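Long-range contacts in glucose import ATP-binding protein GlcV (Sulfolobus solfataricus, PDB 1OXX), which energises glucose uptake by binding and hydrolysing ATP as the ATPase subunit of an ABC transporter: residues K44-M48 with L195-H199; K83-Q89 with P159-D165. The protein carries 1 engineered substitution. All coordinates share one frame; numbering follows the deposited sequence. Where two conformers were deposited one is given.

Interaction 1 of 2, residues K44-M48 with L195-H199; sequences KTTFM and LVVSH
Lys44 sets its CG opposite its own carbonyl carbon (chi1 -69°) and, after one bend in its chain at CG-CD, runs alongside Val197 and Ser198 to reach the carbonyl of Ser198. It belongs to the P-loop (Walker A motif), whose residues from Ser40 to Thr46 are inferred to bind ATP, and the contact places the helix that carries the end of that loop on the central sheet of the P-loop NTPase fold. Segment 44-48 and strand 195-198 run nearly antiparallel, at 160°, with 8.9 Å between their axes at the closest point.

The lysine tip has its stronger partner at the carbonyl of Gly38, within the P-loop. Its bond across the contact is weak, with NZ 3.1 Å from Ser198 O, and the same NZ lies 3.4 Å from His199 CA. Nearer the backbone, Lys44 CB approaches Val197 CB at 4.2 Å.

One helical turn further along, Phe47 and Met48 meet the strand mainly through apolar groups. Phe47 holds its CG opposite the backbone N (chi1 -179°), which sets the ring beside Leu195; CE2 meets Leu195 CD2 obliquely at 3.7 Å, while Ile36 of strand 33-37 and Leu21 and Ile26 of strand 18-28 also touch Phe47. Met48 was modelled in two conformers; in one of them, and so only tentatively, its methyl CE approaches Leu195 CD2 at 3.5 Å and Val197 CG1 at 4.0 Å.

Beyond Ser198, His199 occupies the position of the switch (H-loop) histidine of ABC ATPases. Its ring leads away from Lys44; of the side chain, CB comes nearest the amine, 3.9 Å from NZ, while ND1 hydrogen-bonds OE2 of Glu166.

Interaction 2 of 2, residues K83-Q89 with P159-D165; sequences KIGMVFQ and PSLLLLD
Ile84 and Leu163 press together at the apolar centre, where Ile84 CG2 lies 3.3 Å from Leu163 CD1, closer than usual carbon contact. With CG opposite the carbonyl carbon (chi1 -57°) and the branch extended to CD1, the leucine side chain lies across that of Ile84. Leu161 lies side by side with Ile84 on the same face, its CD2 4.0 Å from Ile84 CG1. Ile51 of helix 41-52 touches both leucines from this side. On the reverse face Val87 points the same way as Leu164, whose two modelled conformers make their close approach doubtful.

Toward the carboxyl ends, Phe88 sets CD1 3.6 Å from Asp165 CB, with ring and carboxylate planes 73° apart; Asp165 OD2 hydrogen-bonds Thr45 OG1 of the P-loop helix. Met86 CB sits over the centre of one face of that ring, 3.9 Å above its plane.

Between the two faces, backbone hydrogen bonds join strand 84-88, outermost in the sheet within this chain, in parallel to strand 161-165, 17° apart; the straightest runs from Leu163 N to Gly85 O at 2.8 Å. Where the pairing starts, Lys83 O accepts two bonds, from Ser160 N at 2.8 Å and from Leu161 N at 3.2 Å. Where it ends, Gln89 N reaches Asp165 O at 3.1 Å.

Such pairing of the Q-loop strand with the Walker B strand, closed by Gln89 and Asp165, is typical of the ABC-ATPase domain.

How the interactions relate
Both contacts build on one sheet, in which strand 161-165 of interaction 2 neighbours strand 193-198 of interaction 1: Leu164 N bonds Leu195 O. Interaction 2, nested along the chain inside the loop closed by interaction 1, ties the outermost strand to its neighbour through regular backbone bonds and is partly buried. Interaction 1 is more deeply buried and nearer the chain centre; it lays a helix against the sheet through side chains, with one weak bond crossing. They converge at the inferred ATP site, where Thr45 OG1 lies 2.7 Å from Asp165 OD2, a probable hydrogen bond joining the Walker A helix to the Walker B strand.

Interaction 1 of 2, residues K44-M48 with L195-H199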
loop_
_atom_site.group_PDB
_atom_site.type_symbol
_atom_site.label_atom_id
_atom_site.label_comp_id
_atom_site.label_asym_id
_atom_site.label_seq_id
_atom_site.Cartn_x
_atom_site.Cartn_y
_atom_site.Cartn_z
ATOM N N LYS A 44 6.337 -8.707 2.628
ATOM C CA LYS A 44 5.229 -8.064 3.313
ATOM C C LYS A 44 4.318 -9.116 3.929
ATOM O O LYS A 44 3.835 -8.930 5.039
ATOM C CB LYS A 44 4.424 -7.201 2.347
ATOM C CG LYS A 44 5.146 -5.968 1.853
ATOM C CD LYS A 44 4.268 -5.173 0.872
ATOM C CE LYS A 44 4.123 -5.900 -0.467
ATOM N NZ LYS A 44 3.669 -4.995 -1.568
ATOM N N THR A 45 4.053 -10.198 3.205
ATOM C CA THR A 45 3.205 -11.256 3.724
ATOM C C THR A 45 3.914 -11.956 4.874
ATOM O O THR A 45 3.261 -12.361 5.843
ATOM C CB THR A 45 2.832 -12.244 2.599
ATOM O OG1 THR A 45 1.855 -11.626 1.752
ATOM C CG2 THR A 45 2.167 -13.498 3.147
ATOM N N THR A 46 5.235 -12.093 4.778
ATOM C CA THR A 46 5.988 -12.673 5.887
ATOM C C THR A 46 5.772 -11.824 7.139
ATOM O O THR A 46 5.489 -12.341 8.217
ATOM C CB THR A 46 7.456 -12.770 5.540
ATOM O OG1 THR A 46 7.620 -13.745 4.497
ATOM C CG2 THR A 46 8.282 -13.312 6.726
ATOM N N PHE A 47 5.907 -10.515 7.002
ATOM C CA PHE A 47 5.652 -9.619 8.124
ATOM C C PHE A 47 4.244 -9.829 8.664
ATOM O O PHE A 47 4.033 -9.969 9.863
ATOM C CB PHE A 47 5.818 -8.158 7.694
ATOM C CG PHE A 47 5.598 -7.162 8.800
ATOM C CD1 PHE A 47 6.570 -6.942 9.758
ATOM C CD2 PHE A 47 4.424 -6.441 8.880
ATOM C CE1 PHE A 47 6.368 -6.017 10.782
ATOM C CE2 PHE A 47 4.228 -5.517 9.896
ATOM C CZ PHE A 47 5.198 -5.310 10.846
ATOM N N MET A 48 3.272 -9.888 7.769
ATOM C CA MET A 48 1.908 -10.032 8.212
ATOM C C MET A 48 1.678 -11.352 8.941
ATOM O O MET A 48 0.931 -11.427 9.926
ATOM C CB MET A 48 0.967 -9.922 7.016
ATOM C CG MET A 48 -0.500 -9.987 7.444
ATOM S SD MET A 48 -1.615 -8.746 6.781
ATOM C CE MET A 48 -1.337 -7.439 7.931
ATOM N N LEU A 195 -3.799 -3.119 10.458
ATOM C CA LEU A 195 -2.565 -3.195 9.703
ATOM C C LEU A 195 -2.943 -3.699 8.315
ATOM O O LEU A 195 -3.561 -4.764 8.177
ATOM C CB LEU A 195 -1.557 -4.153 10.329
ATOM C CG LEU A 195 -0.257 -4.420 9.556
ATOM C CD1 LEU A 195 0.588 -3.178 9.433
ATOM C CD2 LEU A 195 0.549 -5.544 10.210
ATOM N N VAL A 196 -2.555 -2.945 7.300
ATOM C CA VAL A 196 -2.837 -3.328 5.918
ATOM C C VAL A 196 -1.528 -3.373 5.163
ATOM O O VAL A 196 -0.705 -2.462 5.279
ATOM C CB VAL A 196 -3.824 -2.366 5.247
ATOM C CG1 VAL A 196 -3.300 -0.952 5.277
ATOM C CG2 VAL A 196 -4.107 -2.788 3.788
ATOM N N VAL A 197 -1.313 -4.451 4.422
ATOM C CA VAL A 197 -0.154 -4.540 3.549
ATOM C C VAL A 197 -0.666 -4.693 2.129
ATOM O O VAL A 197 -1.642 -5.407 1.876
ATOM C CB VAL A 197 0.826 -5.674 3.919
ATOM C CG1 VAL A 197 1.166 -5.628 5.396
ATOM C CG2 VAL A 197 0.264 -7.023 3.538
ATOM N N SER A 198 -0.012 -4.019 1.179
ATOM C CA SER A 198 -0.461 -4.039 -0.197
ATOM C C SER A 198 0.634 -3.558 -1.131
ATOM O O SER A 198 1.574 -2.900 -0.686
ATOM C CB SER A 198 -1.678 -3.116 -0.379
ATOM O OG SER A 198 -2.218 -3.172 -1.685
ATOM N N HIS A 199 0.486 -3.948 -2.391
ATOM C CA HIS A 199 1.337 -3.510 -3.492
ATOM C C HIS A 199 0.776 -2.209 -4.061
ATOM O O HIS A 199 1.496 -1.444 -4.736
ATOM C CB HIS A 199 1.330 -4.573 -4.599
ATOM C CG HIS A 199 0.032 -4.659 -5.335
ATOM N ND1 HIS A 199 -1.119 -5.150 -4.756
ATOM C CD2 HIS A 199 -0.308 -4.287 -6.592
ATOM C CE1 HIS A 199 -2.110 -5.087 -5.629
ATOM N NE2 HIS A 199 -1.644 -4.569 -6.752
HETATM O O HOH W 1 3.487 -2.080 -1.940
#

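Interaction 2 of 2, residues K83-Q89 with P159-D165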
loop_
_atom_site.group_PDB
_atom_site.type_symbol
_atom_site.label_atom_id
_atom_site.label_comp_id
_atom_site.label_asym_id
_atom_site.label_seq_id
_atom_site.Cartn_x
_atom_site.Cartn_y
_atom_site.Cartn_z
ATOM N N LYS A 83 -6.554 -12.210 19.535
ATOM C CA LYS A 83 -7.656 -11.296 19.238
ATOM C C LYS A 83 -7.490 -10.587 17.894
ATOM O O LYS A 83 -7.621 -9.370 17.789
ATOM C CB LYS A 83 -7.915 -10.311 20.377
ATOM C CG LYS A 83 -8.285 -11.006 21.693
ATOM C CD LYS A 83 -9.247 -10.181 22.532
ATOM C CE LYS A 83 -10.694 -10.507 22.187
ATOM N NZ LYS A 83 -11.620 -10.205 23.313
ATOM N N ILE A 84 -7.225 -11.393 16.883
ATOM C CA ILE A 84 -6.994 -10.933 15.522
ATOM C C ILE A 84 -8.093 -11.382 14.576
ATOM O O ILE A 84 -8.675 -12.467 14.752
ATOM C CB ILE A 84 -5.668 -11.457 14.995
ATOM C CG1 ILE A 84 -4.527 -10.946 15.861
ATOM C CG2 ILE A 84 -5.440 -11.005 13.569
ATOM C CD1 ILE A 84 -3.176 -11.506 15.466
ATOM N N GLY A 85 -8.412 -10.519 13.637
ATOM C CA GLY A 85 -9.278 -10.841 12.519
ATOM C C GLY A 85 -8.443 -10.700 11.263
ATOM O O GLY A 85 -7.736 -9.702 11.106
ATOM N N MET A 86 -8.508 -11.694 10.387
ATOM C CA MET A 86 -7.688 -11.713 9.181
ATOM C C MET A 86 -8.529 -11.667 7.910
ATOM O O MET A 86 -9.453 -12.469 7.755
ATOM C CB MET A 86 -6.833 -12.982 9.156
ATOM C CG MET A 86 -5.758 -13.033 10.226
ATOM S SD MET A 86 -4.949 -14.641 10.353
ATOM C CE MET A 86 -6.249 -15.594 11.120
ATOM N N VAL A 87 -8.190 -10.753 7.009
ATOM C CA VAL A 87 -8.791 -10.679 5.677
ATOM C C VAL A 87 -7.600 -10.776 4.755
ATOM O O VAL A 87 -6.916 -9.780 4.524
ATOM C CB VAL A 87 -9.501 -9.375 5.412
ATOM C CG1 VAL A 87 -10.042 -9.372 3.997
ATOM C CG2 VAL A 87 -10.621 -9.175 6.421
ATOM N N PHE A 88 -7.345 -11.975 4.266
ATOM C CA PHE A 88 -6.154 -12.246 3.471
ATOM C C PHE A 88 -6.603 -12.770 2.131
ATOM O O PHE A 88 -7.417 -13.686 2.065
ATOM C CB PHE A 88 -5.285 -13.324 4.123
ATOM C CG PHE A 88 -4.587 -12.916 5.401
ATOM C CD1 PHE A 88 -4.594 -11.616 5.865
ATOM C CD2 PHE A 88 -3.904 -13.874 6.137
ATOM C CE1 PHE A 88 -3.930 -11.282 7.022
ATOM C CE2 PHE A 88 -3.242 -13.538 7.299
ATOM C CZ PHE A 88 -3.248 -12.245 7.733
ATOM N N GLN A 89 -6.034 -12.233 1.064
ATOM C CA GLN A 89 -6.401 -12.680 -0.272
ATOM C C GLN A 89 -6.257 -14.201 -0.379
ATOM O O GLN A 89 -7.058 -14.861 -1.046
ATOM C CB GLN A 89 -5.549 -11.976 -1.329
ATOM C CG GLN A 89 -5.941 -12.362 -2.755
ATOM C CD GLN A 89 -5.273 -11.512 -3.821
ATOM O OE1 GLN A 89 -5.939 -11.029 -4.739
ATOM N NE2 GLN A 89 -3.960 -11.334 -3.710
ATOM N N PRO A 159 -12.413 -8.941 17.476
ATOM C CA PRO A 159 -10.973 -8.760 17.579
ATOM C C PRO A 159 -10.557 -7.371 18.032
ATOM O O PRO A 159 -11.347 -6.429 18.016
ATOM C CB PRO A 159 -10.512 -8.937 16.139
ATOM C CG PRO A 159 -11.656 -8.654 15.295
ATOM C CD PRO A 159 -12.901 -8.824 16.099
ATOM N N SER A 160 -9.300 -7.267 18.434
ATOM C CA SER A 160 -8.668 -6.004 18.786
ATOM C C SER A 160 -7.804 -5.482 17.646
ATOM O O SER A 160 -7.487 -4.311 17.617
ATOM C CB SER A 160 -7.773 -6.196 20.007
ATOM O OG SER A 160 -8.538 -6.479 21.173
ATOM N N LEU A 161 -7.463 -6.364 16.713
ATOM C CA LEU A 161 -6.570 -6.075 15.604
ATOM C C LEU A 161 -7.139 -6.689 14.336
ATOM O O LEU A 161 -7.501 -7.862 14.311
ATOM C CB LEU A 161 -5.203 -6.683 15.895
ATOM C CG LEU A 161 -4.145 -6.643 14.795
ATOM C CD1 LEU A 161 -3.817 -5.190 14.408
ATOM C CD2 LEU A 161 -2.887 -7.399 15.243
ATOM N N LEU A 162 -7.241 -5.880 13.295
ATOM C CA LEU A 162 -7.698 -6.349 12.000
ATOM C C LEU A 162 -6.501 -6.302 11.054
ATOM O O LEU A 162 -5.896 -5.257 10.886
ATOM C CB LEU A 162 -8.810 -5.455 11.473
ATOM C CG LEU A 162 -9.428 -5.864 10.130
ATOM C CD1 LEU A 162 -10.029 -7.269 10.201
ATOM C CD2 LEU A 162 -10.490 -4.832 9.714
ATOM N N LEU A 163 -6.188 -7.440 10.453
ATOM C CA LEU A 163 -5.040 -7.594 9.560
ATOM C C LEU A 163 -5.546 -7.827 8.139
ATOM O O LEU A 163 -6.309 -8.752 7.905
ATOM C CB LEU A 163 -4.204 -8.793 9.972
ATOM C CG LEU A 163 -3.661 -8.810 11.389
ATOM C CD1 LEU A 163 -2.844 -10.083 11.709
ATOM C CD2 LEU A 163 -2.781 -7.585 11.604
ATOM N N LEU A 164 -5.080 -7.009 7.207
ATOM C CA LEU A 164 -5.499 -7.063 5.810
ATOM C C LEU A 164 -4.268 -7.236 4.929
ATOM O O LEU A 164 -3.333 -6.450 4.991
ATOM C CB LEU A 164 -6.211 -5.777 5.422
ATOM C CG LEU A 164 -7.402 -5.341 6.275
ATOM C CD1 LEU A 164 -7.865 -3.944 5.855
ATOM C CD2 LEU A 164 -8.548 -6.340 6.209
ATOM N N ASP A 165 -4.274 -8.285 4.128
ATOM C CA ASP A 165 -3.195 -8.560 3.191
ATOM C C ASP A 165 -3.819 -8.625 1.800
ATOM O O ASP A 165 -4.536 -9.578 1.484
ATOM C CB ASP A 165 -2.520 -9.886 3.534
ATOM C CG ASP A 165 -1.286 -10.163 2.685
ATOM O OD1 ASP A 165 -1.143 -9.563 1.597
ATOM O OD2 ASP A 165 -0.409 -10.978 3.052
#